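Local atomic coordinates of protein DUF199/WhiA (Thermotoga maritima, PDB entry 3HYI), a protein that probably takes part in cell division and chromosome segregation, binding DNA and pairing a degenerate LAGLIDADG homing endonuclease domain with a helix-turn-helix domain. Residues R7-E12 with Q188-E193; I29-G34 with S59-N64; K37-L42 with S52-A57; A252-R257 with R264-K269. All blocks are in the same frame, centred on the assembly; numbering follows the deposited sequence.

Interaction 1 (R7-E12 with Q188-E193); sequences RTFSEE and QRKLEE
Lys190 reaches from the start of helix 189-201 to two residues of helix 9-16, laying its methylenes on Phe9 and its ammonium against Glu12. The tight part is the aliphatic one. Lys190 CD stands 4.2 Å from the centroid of the Phe9 ring, an off-centre CH-pi contact 29° from the ring normal, and CE then passes the ring obliquely, coming within 3.7 Å of Phe9 CE1. The two side chains run past each other in opposite directions. Phe9 is placed for this by its first torsion, with CG anti to the backbone N (chi1 -174°), and the ring also touches Met125, Asn127 and Pro128, so the lysine closes in on a ring that the protein already holds.

The polar end is looser. The bent Lys190 chain crosses that of Glu12 at about a right angle, with NZ 3.6 Å from Glu12 CB. Its salt bridge to Glu12 OE2 is long at 3.7 Å. One helical turn on in its own segment, Glu193 OE1 approaches Lys190 NZ more closely, at 3.3 Å. Both glutamates are partly exposed, while the lysine between them is buried. A further carboxylate acts on the backbone: Glu16, at the end of helix 9-16, accepts from the N atoms of Gln188 and Lys190, tying the same two helices together where the second one begins.

One lysine thus serves two acids 5.7 Å apart (Glu12 OE2 to Glu193 OE1), probably easing their mutual repulsion, and the burial of its hydrocarbon chain against an aromatic ring adds apolar contact to a modest electrostatic link.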
loop_
_atom_site.group_PDB
_atom_site.type_symbol
_atom_site.label_atom_id
_atom_site.label_comp_id
_atom_site.label_asym_id
_atom_site.label_seq_id
_atom_site.Cartn_x
_atom_site.Cartn_y
_atom_site.Cartn_z
ATOM N N ARG A 7 12.012 -3.415 14.601
ATOM C CA ARG A 7 12.837 -3.276 13.366
ATOM C C ARG A 7 11.969 -2.857 12.196
ATOM O O ARG A 7 10.878 -3.404 12.010
ATOM C CB ARG A 7 13.520 -4.597 13.033
ATOM C CG ARG A 7 14.644 -4.448 12.038
ATOM C CD ARG A 7 15.553 -5.645 12.078
ATOM N NE ARG A 7 16.658 -5.462 13.023
ATOM C CZ ARG A 7 17.215 -6.434 13.742
ATOM N NH1 ARG A 7 18.224 -6.151 14.564
ATOM N NH2 ARG A 7 16.767 -7.687 13.662
ATOM N N THR A 8 12.447 -1.897 11.403
ATOM C CA THR A 8 11.657 -1.417 10.277
ATOM C C THR A 8 11.551 -2.521 9.235
ATOM O O THR A 8 12.438 -3.365 9.102
ATOM C CB THR A 8 12.220 -0.131 9.616
ATOM O OG1 THR A 8 13.357 -0.448 8.800
ATOM C CG2 THR A 8 12.588 0.922 10.657
ATOM N N PHE A 9 10.441 -2.501 8.512
ATOM C CA PHE A 9 10.166 -3.465 7.463
ATOM C C PHE A 9 11.261 -3.455 6.398
ATOM O O PHE A 9 11.643 -4.497 5.864
ATOM C CB PHE A 9 8.831 -3.115 6.820
ATOM C CG PHE A 9 8.365 -4.115 5.826
ATOM C CD1 PHE A 9 7.627 -5.213 6.233
ATOM C CD2 PHE A 9 8.658 -3.962 4.482
ATOM C CE1 PHE A 9 7.190 -6.144 5.318
ATOM C CE2 PHE A 9 8.222 -4.886 3.560
ATOM C CZ PHE A 9 7.489 -5.982 3.976
ATOM N N SER A 10 11.742 -2.253 6.099
ATOM C CA SER A 10 12.779 -2.032 5.100
ATOM C C SER A 10 14.089 -2.722 5.463
ATOM O O SER A 10 14.694 -3.387 4.625
ATOM C CB SER A 10 13.028 -0.530 4.942
ATOM O OG SER A 10 13.716 -0.251 3.737
ATOM N N GLU A 11 14.530 -2.549 6.708
ATOM C CA GLU A 11 15.765 -3.181 7.180
ATOM C C GLU A 11 15.639 -4.705 7.207
ATOM O O GLU A 11 16.618 -5.406 6.967
ATOM C CB GLU A 11 16.153 -2.649 8.565
ATOM C CG GLU A 11 17.514 -3.142 9.111
ATOM C CD GLU A 11 18.723 -2.668 8.308
ATOM O OE1 GLU A 11 18.570 -1.835 7.387
ATOM O OE2 GLU A 11 19.843 -3.132 8.612
ATOM N N GLU A 12 14.440 -5.210 7.494
ATOM C CA GLU A 12 14.176 -6.653 7.449
ATOM C C GLU A 12 14.369 -7.232 6.044
ATOM O O GLU A 12 14.895 -8.335 5.890
ATOM C CB GLU A 12 12.766 -6.966 7.953
ATOM C CG GLU A 12 12.630 -6.905 9.458
ATOM C CD GLU A 12 11.239 -7.281 9.925
ATOM O OE1 GLU A 12 11.118 -8.242 10.709
ATOM O OE2 GLU A 12 10.263 -6.625 9.499
ATOM N N GLN A 188 13.498 -13.452 -0.541
ATOM C CA GLN A 188 12.797 -14.739 -0.598
ATOM C C GLN A 188 11.683 -14.868 0.441
ATOM O O GLN A 188 10.507 -14.932 0.077
ATOM C CB GLN A 188 13.794 -15.898 -0.467
ATOM C CG GLN A 188 14.539 -16.217 -1.764
ATOM C CD GLN A 188 13.629 -16.808 -2.834
ATOM O OE1 GLN A 188 12.971 -17.826 -2.613
ATOM N NE2 GLN A 188 13.592 -16.170 -4.000
ATOM N N ARG A 189 12.043 -14.898 1.725
ATOM C CA ARG A 189 11.059 -15.124 2.790
ATOM C C ARG A 189 9.975 -14.058 2.805
ATOM O O ARG A 189 8.794 -14.365 2.974
ATOM C CB ARG A 189 11.729 -15.160 4.166
ATOM C CG ARG A 189 12.765 -16.262 4.334
ATOM N N LYS A 190 10.380 -12.805 2.618
ATOM C CA LYS A 190 9.457 -11.681 2.754
ATOM C C LYS A 190 8.466 -11.531 1.603
ATOM O O LYS A 190 7.471 -10.825 1.745
ATOM C CB LYS A 190 10.216 -10.368 2.984
ATOM C CG LYS A 190 10.505 -10.109 4.463
ATOM C CD LYS A 190 10.073 -8.713 4.900
ATOM C CE LYS A 190 9.599 -8.692 6.346
ATOM N NZ LYS A 190 10.401 -9.583 7.246
ATOM N N LEU A 191 8.717 -12.205 0.483
ATOM C CA LEU A 191 7.773 -12.192 -0.635
ATOM C C LEU A 191 6.456 -12.867 -0.243
ATOM O O LEU A 191 5.393 -12.481 -0.725
ATOM C CB LEU A 191 8.361 -12.892 -1.864
ATOM C CG LEU A 191 9.719 -12.417 -2.394
ATOM C CD1 LEU A 191 10.257 -13.430 -3.405
ATOM C CD2 LEU A 191 9.606 -11.033 -3.014
ATOM N N GLU A 192 6.538 -13.867 0.635
ATOM C CA GLU A 192 5.358 -14.587 1.114
ATOM C C GLU A 192 4.514 -13.727 2.055
ATOM O O GLU A 192 3.286 -13.753 1.996
ATOM C CB GLU A 192 5.776 -15.875 1.829
ATOM N N GLU A 193 5.185 -12.969 2.917
ATOM C CA GLU A 193 4.517 -12.084 3.871
ATOM C C GLU A 193 3.777 -10.959 3.155
ATOM O O GLU A 193 2.663 -10.595 3.534
ATOM C CB GLU A 193 5.535 -11.481 4.842
ATOM C CG GLU A 193 6.262 -12.505 5.702
ATOM C CD GLU A 193 7.443 -11.916 6.445
ATOM O OE1 GLU A 193 7.346 -10.751 6.887
ATOM O OE2 GLU A 193 8.464 -12.624 6.598
#

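Interaction 2 (I29-G34 with S59-N64); sequences ISELLG and SRRLLN
Glu31 and Arg61 join helix 25-39 to helix 56-68 in a two-pronged salt bridge. The arginine comes side-on, offering NE and one terminal nitrogen, each to a different carboxylate oxygen. Arg61 NE donates to Glu31 OE1 at 2.9 Å, almost straight at 166°, and Arg61 NH2 reaches Glu31 OE2 at 3.2 Å. OE2 is met on its syn lone pair; OE1 is also met on the syn side, but somewhat out of the carboxylate plane. The glutamate arrives fully extended, the arginine turns at chi2 (65°), and the two side chains cross at about a right angle although their flat ends are nearly coplanar, 27° apart.

Next to this pair the leucines one residue further along each helix touch by their methyls, Leu32 CD1 to Leu62 CD1 at 3.5 Å. Within 29-34 and 59-64 the backbones are nearest here, Leu32 CA to Leu62 CA 7.2 Å. Both leucines also rest on Phe51 of strand 48-53, and Leu62 continues to Leu53 and Ile91, so the apolar half of the contact lies on the four-stranded sheet of the LAGLIDADG-like fold.

The second shell fixes the charged half. Glu31 OE2 takes a second salt bridge from Arg116 NE of helix 108-122, while Arg61 NH1 gives hydrogen bonds to the carbonyls of Val18 and Val20. All four residues that touch across the contact are buried. With two arginines around it, Glu31 very likely stays ionised, and Arg61, having its charge answered by the acid and its remaining nitrogen by backbone oxygens, is held against rotation within the core.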
loop_
_atom_site.group_PDB
_atom_site.type_symbol
_atom_site.label_atom_id
_atom_site.label_comp_id
_atom_site.label_asym_id
_atom_site.label_seq_id
_atom_site.Cartn_x
_atom_site.Cartn_y
_atom_site.Cartn_z
ATOM N N ILE A 29 31.513 -6.367 -8.552
ATOM C CA ILE A 29 31.929 -4.992 -8.843
ATOM C C ILE A 29 30.732 -4.143 -9.279
ATOM O O ILE A 29 30.659 -2.958 -8.953
ATOM C CB ILE A 29 33.040 -4.947 -9.915
ATOM C CG1 ILE A 29 34.361 -5.463 -9.331
ATOM C CG2 ILE A 29 33.239 -3.535 -10.438
ATOM C CD1 ILE A 29 35.408 -5.780 -10.376
ATOM N N SER A 30 29.798 -4.756 -10.005
ATOM C CA SER A 30 28.572 -4.074 -10.417
ATOM C C SER A 30 27.738 -3.671 -9.203
ATOM O O SER A 30 27.230 -2.549 -9.137
ATOM C CB SER A 30 27.748 -4.957 -11.361
ATOM O OG SER A 30 26.619 -4.262 -11.861
ATOM N N GLU A 31 27.602 -4.578 -8.238
ATOM C CA GLU A 31 26.888 -4.255 -6.997
ATOM C C GLU A 31 27.617 -3.192 -6.177
ATOM O O GLU A 31 26.976 -2.326 -5.582
ATOM C CB GLU A 31 26.656 -5.501 -6.141
ATOM C CG GLU A 31 25.901 -5.203 -4.847
ATOM C CD GLU A 31 25.580 -6.437 -4.044
ATOM O OE1 GLU A 31 25.134 -6.279 -2.890
ATOM O OE2 GLU A 31 25.777 -7.560 -4.552
ATOM N N LEU A 32 28.945 -3.269 -6.138
ATOM C CA LEU A 32 29.760 -2.256 -5.464
ATOM C C LEU A 32 29.561 -0.886 -6.109
ATOM O O LEU A 32 29.437 0.117 -5.411
ATOM C CB LEU A 32 31.240 -2.643 -5.498
ATOM C CG LEU A 32 32.209 -1.715 -4.753
ATOM C CD1 LEU A 32 31.913 -1.699 -3.255
ATOM C CD2 LEU A 32 33.654 -2.124 -5.018
ATOM N N LEU A 33 29.517 -0.853 -7.439
ATOM C CA LEU A 33 29.261 0.385 -8.176
ATOM C C LEU A 33 27.920 0.992 -7.766
ATOM O O LEU A 33 27.794 2.213 -7.678
ATOM C CB LEU A 33 29.286 0.135 -9.688
ATOM C CG LEU A 33 29.233 1.383 -10.575
ATOM C CD1 LEU A 33 30.532 2.178 -10.464
ATOM C CD2 LEU A 33 28.950 1.003 -12.024
ATOM N N GLY A 34 26.932 0.134 -7.511
ATOM C CA GLY A 34 25.642 0.561 -6.975
ATOM C C GLY A 34 25.787 1.284 -5.648
ATOM O O GLY A 34 25.196 2.342 -5.445
ATOM N N SER A 59 25.804 -2.075 5.366
ATOM C CA SER A 59 27.205 -2.003 5.796
ATOM C C SER A 59 27.869 -3.379 5.766
ATOM O O SER A 59 29.010 -3.514 5.324
ATOM C CB SER A 59 27.311 -1.414 7.207
ATOM O OG SER A 59 26.621 -0.179 7.307
ATOM N N ARG A 60 27.146 -4.391 6.236
ATOM C CA ARG A 60 27.637 -5.770 6.238
ATOM C C ARG A 60 27.795 -6.345 4.831
ATOM O O ARG A 60 28.730 -7.101 4.571
ATOM C CB ARG A 60 26.705 -6.666 7.047
ATOM C CG ARG A 60 26.766 -6.409 8.536
ATOM C CD ARG A 60 26.163 -7.559 9.314
ATOM N NE ARG A 60 26.480 -7.449 10.733
ATOM C CZ ARG A 60 25.751 -6.802 11.638
ATOM N NH1 ARG A 60 24.624 -6.187 11.299
ATOM N NH2 ARG A 60 26.158 -6.773 12.899
ATOM N N ARG A 61 26.875 -5.999 3.937
ATOM C CA ARG A 61 26.979 -6.406 2.541
ATOM C C ARG A 61 28.206 -5.788 1.882
ATOM O O ARG A 61 28.925 -6.466 1.148
ATOM C CB ARG A 61 25.720 -6.011 1.761
ATOM C CG ARG A 61 25.693 -6.513 0.324
ATOM C CD ARG A 61 25.629 -8.026 0.273
ATOM N NE ARG A 61 25.546 -8.534 -1.093
ATOM C CZ ARG A 61 25.637 -9.815 -1.431
ATOM N NH1 ARG A 61 25.824 -10.742 -0.500
ATOM N NH2 ARG A 61 25.555 -10.167 -2.708
ATOM N N LEU A 62 28.433 -4.502 2.144
ATOM C CA LEU A 62 29.597 -3.799 1.609
ATOM C C LEU A 62 30.891 -4.463 2.062
ATOM O O LEU A 62 31.825 -4.606 1.272
ATOM C CB LEU A 62 29.588 -2.329 2.041
ATOM C CG LEU A 62 30.708 -1.435 1.503
ATOM C CD1 LEU A 62 30.672 -1.371 -0.019
ATOM C CD2 LEU A 62 30.633 -0.037 2.111
ATOM N N LEU A 63 30.942 -4.866 3.329
ATOM C CA LEU A 63 32.116 -5.553 3.861
ATOM C C LEU A 63 32.314 -6.910 3.194
ATOM O O LEU A 63 33.448 -7.302 2.907
ATOM C CB LEU A 63 32.023 -5.721 5.383
ATOM C CG LEU A 63 32.120 -4.453 6.239
ATOM C CD1 LEU A 63 32.121 -4.824 7.724
ATOM C CD2 LEU A 63 33.347 -3.621 5.897
ATOM N N ASN A 64 31.218 -7.622 2.944
ATOM C CA ASN A 64 31.292 -8.917 2.265
ATOM C C ASN A 64 31.758 -8.805 0.808
ATOM O O ASN A 64 32.463 -9.685 0.311
ATOM C CB ASN A 64 29.948 -9.644 2.331
ATOM C CG ASN A 64 29.574 -10.073 3.748
ATOM O OD1 ASN A 64 30.407 -10.083 4.655
ATOM N ND2 ASN A 64 28.309 -10.443 3.934
#

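Interaction 3 (K37-L42 with S52-A57); sequences KARGDL and SLHSFA
Arg39 folds its side chain around the carbonyl oxygen of Ser52 on the way to His54. At the root, Arg39 CB lies 3.3 Å from Ser52 O and 4.0 Å from Leu53 CD2, an apolar touch. CG also lies near that oxygen, and the bend at chi2 (-62°) keeps CD there, 3.4 Å from Ser52 O. NE is further off, and the guanidinium turns back: Arg39 NH1 donates to Ser52 O at 3.0 Å, with the oxygen near the guanidinium plane but the nitrogen tilted well out of the carbonyl plane.

The backbone does its own share, just ahead of strand 40-43. That strand forms a beta hairpin with strand 48-53, at one margin of the four-stranded antiparallel sheet in the N-terminal LAGLIDADG-like domain, and Ser52 N donates to Arg39 O at 3.2 Å. A water joins the pair as well, donating to Arg39 O and lying 2.7 Å from Ser52 OG.

Arg39 NH1 has a second acceptor beyond the end of the strand. It meets His54 ND1 at 3.0 Å, lying in the plane of the imidazole, at its edge, though the bond is bent (132°) and ND1, unlike Ser52 O, is tilted out of the guanidinium plane. The imidazole stands almost perpendicular to the guanidinium, 85° between planes. At the tip, CZ faces the same nitrogen and Arg39 NH2 lies 3.6 Å from His54 ND1. A residue later Ser55 N-caps helix 56-68, its OG bonded both to Ala58 N and to Glu11 of helix 9-16.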
loop_
_atom_site.group_PDB
_atom_site.type_symbol
_atom_site.label_atom_id
_atom_site.label_comp_id
_atom_site.label_asym_id
_atom_site.label_seq_id
_atom_site.Cartn_x
_atom_site.Cartn_y
_atom_site.Cartn_z
ATOM N N LYS A 37 27.773 4.616 -6.538
ATOM C CA LYS A 37 26.919 5.613 -7.192
ATOM C C LYS A 37 25.902 6.230 -6.227
ATOM O O LYS A 37 25.656 7.437 -6.267
ATOM C CB LYS A 37 26.184 5.003 -8.390
ATOM C CG LYS A 37 27.066 4.664 -9.594
ATOM C CD LYS A 37 27.828 5.874 -10.111
ATOM C CE LYS A 37 28.316 5.654 -11.536
ATOM N NZ LYS A 37 29.338 6.665 -11.941
ATOM N N ALA A 38 25.320 5.401 -5.364
ATOM C CA ALA A 38 24.287 5.855 -4.432
ATOM C C ALA A 38 24.854 6.606 -3.224
ATOM O O ALA A 38 24.369 7.686 -2.880
ATOM C CB ALA A 38 23.439 4.675 -3.965
ATOM N N ARG A 39 25.870 6.035 -2.581
ATOM C CA ARG A 39 26.356 6.561 -1.297
ATOM C C ARG A 39 27.875 6.723 -1.183
ATOM O O ARG A 39 28.391 6.976 -0.093
ATOM C CB ARG A 39 25.838 5.669 -0.160
ATOM C CG ARG A 39 24.332 5.781 0.087
ATOM C CD ARG A 39 23.928 7.199 0.498
ATOM N NE ARG A 39 22.521 7.300 0.881
ATOM C CZ ARG A 39 22.017 6.905 2.050
ATOM N NH1 ARG A 39 22.795 6.357 2.977
ATOM N NH2 ARG A 39 20.719 7.051 2.294
ATOM N N GLY A 40 28.584 6.612 -2.303
ATOM C CA GLY A 40 30.035 6.726 -2.304
ATOM C C GLY A 40 30.493 8.125 -2.659
ATOM O O GLY A 40 30.106 8.665 -3.696
ATOM N N ASP A 41 31.302 8.723 -1.788
ATOM C CA ASP A 41 32.024 9.942 -2.126
ATOM C C ASP A 41 33.402 9.506 -2.613
ATOM O O ASP A 41 34.273 9.159 -1.816
ATOM C CB ASP A 41 32.131 10.883 -0.920
ATOM C CG ASP A 41 32.681 12.251 -1.289
ATOM O OD1 ASP A 41 32.701 12.596 -2.492
ATOM O OD2 ASP A 41 33.097 12.987 -0.370
ATOM N N LEU A 42 33.575 9.494 -3.931
ATOM C CA LEU A 42 34.796 8.984 -4.547
ATOM C C LEU A 42 35.858 10.074 -4.641
ATOM O O LEU A 42 35.551 11.224 -4.953
ATOM C CB LEU A 42 34.493 8.422 -5.940
ATOM C CG LEU A 42 35.605 7.579 -6.569
ATOM N N SER A 52 28.686 6.448 3.042
ATOM C CA SER A 52 27.805 6.880 4.125
ATOM C C SER A 52 26.556 6.007 4.093
ATOM O O SER A 52 25.792 6.065 3.136
ATOM C CB SER A 52 27.424 8.349 3.943
ATOM O OG SER A 52 28.580 9.161 3.806
ATOM N N LEU A 53 26.355 5.196 5.131
ATOM C CA LEU A 53 25.279 4.202 5.141
ATOM C C LEU A 53 24.436 4.279 6.410
ATOM O O LEU A 53 24.971 4.294 7.516
ATOM C CB LEU A 53 25.864 2.794 5.007
ATOM C CG LEU A 53 26.678 2.495 3.743
ATOM C CD1 LEU A 53 27.296 1.106 3.830
ATOM C CD2 LEU A 53 25.823 2.622 2.479
ATOM N N HIS A 54 23.116 4.316 6.242
ATOM C CA HIS A 54 22.185 4.331 7.372
ATOM C C HIS A 54 21.688 2.931 7.737
ATOM O O HIS A 54 20.954 2.768 8.711
ATOM C CB HIS A 54 21.005 5.251 7.066
ATOM C CG HIS A 54 21.399 6.683 6.884
ATOM N ND1 HIS A 54 21.926 7.162 5.705
ATOM C CD2 HIS A 54 21.361 7.735 7.734
ATOM C CE1 HIS A 54 22.188 8.450 5.833
ATOM N NE2 HIS A 54 21.852 8.824 7.055
ATOM N N SER A 55 22.102 1.929 6.966
ATOM C CA SER A 55 21.689 0.546 7.188
ATOM C C SER A 55 22.871 -0.317 7.624
ATOM O O SER A 55 23.948 -0.250 7.028
ATOM C CB SER A 55 21.080 -0.017 5.906
ATOM O OG SER A 55 20.752 -1.386 6.047
ATOM N N PHE A 56 22.666 -1.120 8.665
ATOM C CA PHE A 56 23.665 -2.100 9.098
ATOM C C PHE A 56 23.722 -3.289 8.146
ATOM O O PHE A 56 24.792 -3.852 7.925
ATOM C CB PHE A 56 23.388 -2.585 10.523
ATOM C CG PHE A 56 23.718 -1.570 11.576
ATOM C CD1 PHE A 56 22.710 -0.877 12.239
ATOM C CD2 PHE A 56 25.040 -1.296 11.898
ATOM C CE1 PHE A 56 23.019 0.062 13.208
ATOM C CE2 PHE A 56 25.353 -0.356 12.864
ATOM C CZ PHE A 56 24.343 0.325 13.518
ATOM N N ALA A 57 22.573 -3.674 7.595
ATOM C CA ALA A 57 22.526 -4.717 6.569
ATOM C C ALA A 57 23.360 -4.300 5.357
ATOM O O ALA A 57 24.152 -5.088 4.840
ATOM C CB ALA A 57 21.090 -4.995 6.152
HETATM O O HOH W 1 29.961 9.408 1.472
#

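Interaction 4 (A252-R257 with R264-K269); sequences ALVRLR and RELGKK
In the C-terminal helix-turn-helix domain, Leu266 of the short helix 263-268 wedges between Val254 and Arg255 of helix 246-257. One methyl is laid flat on the arginine: Leu266 CD1 sits over the centre of the Arg255 guanidinium, 3.2 Å above its plane and 3.3 Å from Arg255 CZ. It also lies 3.7 Å from Arg255 CD, so the bent part of the side chain curls over it. That curl comes from turns at chi2 (82°) and chi3 (-78°), and the two side chains cross at about a right angle.

The other methyl of Leu266, CD2, is turned toward Val254, but is modelled too near Val254 CG1 for its exact position to be trusted. The predicted DNA-binding motif contains helix 263-268 and the following helix 274-288, whose Ile277 also touches Leu266. This leucine therefore ties the first helix of the motif both to the second and to helix 246-257 before it.

The two terminal nitrogens of Arg255 are bonded elsewhere. NH2 donates to the carbonyls of Asn258 and Leu261, in the turn that joins the two helices described here, and NH1 bonds Gln228 OE1 of the long helix 207-238. Toward the exposed edge, Lys269 CD passes Val254 CG1 at 4.3 Å, while its ammonium end lies farther from 252-257.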
loop_
_atom_site.group_PDB
_atom_site.type_symbol
_atom_site.label_atom_id
_atom_site.label_comp_id
_atom_site.label_asym_id
_atom_site.label_seq_id
_atom_site.Cartn_x
_atom_site.Cartn_y
_atom_site.Cartn_z
ATOM N N ALA A 252 -49.140 8.259 10.340
ATOM C CA ALA A 252 -50.041 7.374 9.596
ATOM C C ALA A 252 -50.544 8.038 8.319
ATOM O O ALA A 252 -50.570 7.412 7.262
ATOM C CB ALA A 252 -51.219 6.955 10.469
ATOM N N LEU A 253 -50.935 9.307 8.425
ATOM C CA LEU A 253 -51.403 10.077 7.270
ATOM C C LEU A 253 -50.316 10.269 6.209
ATOM O O LEU A 253 -50.557 10.047 5.023
ATOM C CB LEU A 253 -51.931 11.447 7.713
ATOM C CG LEU A 253 -53.253 11.469 8.487
ATOM C CD1 LEU A 253 -53.585 12.889 8.906
ATOM C CD2 LEU A 253 -54.385 10.874 7.664
ATOM N N VAL A 254 -49.127 10.682 6.639
ATOM C CA VAL A 254 -48.012 10.931 5.721
ATOM C C VAL A 254 -47.586 9.662 4.969
ATOM O O VAL A 254 -47.319 9.713 3.769
ATOM C CB VAL A 254 -46.800 11.570 6.458
ATOM C CG1 VAL A 254 -45.518 11.379 5.676
ATOM C CG2 VAL A 254 -47.053 13.052 6.696
ATOM N N ARG A 255 -47.535 8.532 5.672
ATOM C CA ARG A 255 -47.257 7.242 5.036
ATOM C C ARG A 255 -48.327 6.897 3.995
ATOM O O ARG A 255 -48.007 6.493 2.879
ATOM C CB ARG A 255 -47.181 6.129 6.088
ATOM C CG ARG A 255 -47.055 4.703 5.531
ATOM C CD ARG A 255 -45.623 4.338 5.154
ATOM N NE ARG A 255 -45.192 4.911 3.881
ATOM C CZ ARG A 255 -43.987 4.745 3.341
ATOM N NH1 ARG A 255 -43.051 4.026 3.951
ATOM N NH2 ARG A 255 -43.712 5.310 2.178
ATOM N N LEU A 256 -49.591 7.058 4.374
ATOM C CA LEU A 256 -50.717 6.673 3.523
ATOM C C LEU A 256 -50.813 7.560 2.282
ATOM O O LEU A 256 -51.185 7.092 1.204
ATOM C CB LEU A 256 -52.031 6.728 4.317
ATOM C CG LEU A 256 -53.152 5.798 3.854
ATOM C CD1 LEU A 256 -52.738 4.340 4.025
ATOM C CD2 LEU A 256 -54.432 6.079 4.624
ATOM N N ARG A 257 -50.468 8.836 2.441
ATOM C CA ARG A 257 -50.500 9.791 1.337
ATOM C C ARG A 257 -49.233 9.732 0.482
ATOM O O ARG A 257 -49.238 10.186 -0.664
ATOM C CB ARG A 257 -50.714 11.211 1.871
ATOM C CG ARG A 257 -52.093 11.424 2.489
ATOM C CD ARG A 257 -52.281 12.846 2.997
ATOM N NE ARG A 257 -53.534 12.994 3.736
ATOM N N ARG A 264 -36.724 7.933 5.480
ATOM C CA ARG A 264 -35.972 9.189 5.562
ATOM C C ARG A 264 -36.787 10.353 5.002
ATOM O O ARG A 264 -36.903 11.401 5.638
ATOM C CB ARG A 264 -34.665 9.064 4.775
ATOM C CG ARG A 264 -33.757 10.304 4.813
ATOM C CD ARG A 264 -32.648 10.154 5.836
ATOM N NE ARG A 264 -31.785 9.017 5.515
ATOM C CZ ARG A 264 -30.917 8.450 6.351
ATOM N NH1 ARG A 264 -30.765 8.901 7.593
ATOM N NH2 ARG A 264 -30.194 7.415 5.941
ATOM N N GLU A 265 -37.346 10.156 3.813
ATOM C CA GLU A 265 -38.092 11.208 3.128
ATOM C C GLU A 265 -39.449 11.478 3.790
ATOM O O GLU A 265 -39.882 12.626 3.868
ATOM C CB GLU A 265 -38.260 10.863 1.640
ATOM C CG GLU A 265 -38.331 12.075 0.713
ATOM C CD GLU A 265 -37.107 12.979 0.808
ATOM O OE1 GLU A 265 -36.031 12.509 1.242
ATOM O OE2 GLU A 265 -37.222 14.169 0.445
ATOM N N LEU A 266 -40.110 10.424 4.266
ATOM C CA LEU A 266 -41.307 10.580 5.097
ATOM C C LEU A 266 -41.009 11.404 6.349
ATOM O O LEU A 266 -41.816 12.241 6.759
ATOM C CB LEU A 266 -41.855 9.220 5.539
ATOM C CG LEU A 266 -42.769 8.421 4.617
ATOM C CD1 LEU A 266 -43.351 7.261 5.413
ATOM C CD2 LEU A 266 -43.883 9.282 4.033
ATOM N N GLY A 267 -39.857 11.138 6.963
ATOM C CA GLY A 267 -39.426 11.858 8.157
ATOM C C GLY A 267 -39.244 13.343 7.914
ATOM O O GLY A 267 -39.677 14.166 8.718
ATOM N N LYS A 268 -38.607 13.683 6.797
ATOM C CA LYS A 268 -38.377 15.079 6.424
ATOM C C LYS A 268 -39.685 15.883 6.415
ATOM O O LYS A 268 -39.703 17.049 6.804
ATOM C CB LYS A 268 -37.696 15.160 5.051
ATOM C CG LYS A 268 -36.835 16.393 4.859
ATOM C CD LYS A 268 -36.153 16.393 3.496
ATOM N N LYS A 269 -40.774 15.242 5.991
ATOM C CA LYS A 269 -42.084 15.893 5.923
ATOM C C LYS A 269 -42.694 16.242 7.288
ATOM O O LYS A 269 -43.626 17.044 7.350
ATOM C CB LYS A 269 -43.066 15.031 5.122
ATOM C CG LYS A 269 -42.704 14.905 3.648
ATOM C CD LYS A 269 -43.693 14.037 2.895
ATOM C CE LYS A 269 -43.439 14.077 1.397
ATOM N NZ LYS A 269 -43.896 15.347 0.774
#

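Interactions 2 and 3 lie in the N-terminal LAGLIDADG-like domain. Their centres are 9 Å apart; they share helices 25-39 and 56-68 and meet where Leu53 packs on Ser59 and Leu62, and along the chain 37-42/52-57 falls within the span of 29-34/59-64. Interaction 1 encloses both in sequence, bringing helix 9-16 to helix 189-201, and connects to interaction 3 where Glu11 hydrogen-bonds to Ser55 and to Ala57 N at the start of helix 56-68. Interaction 4 follows them all, its centre 58 to 75 Å from the others, beyond the long helix 207-238: the helix-turn-helix unit stands well apart from the degenerate endonuclease domain.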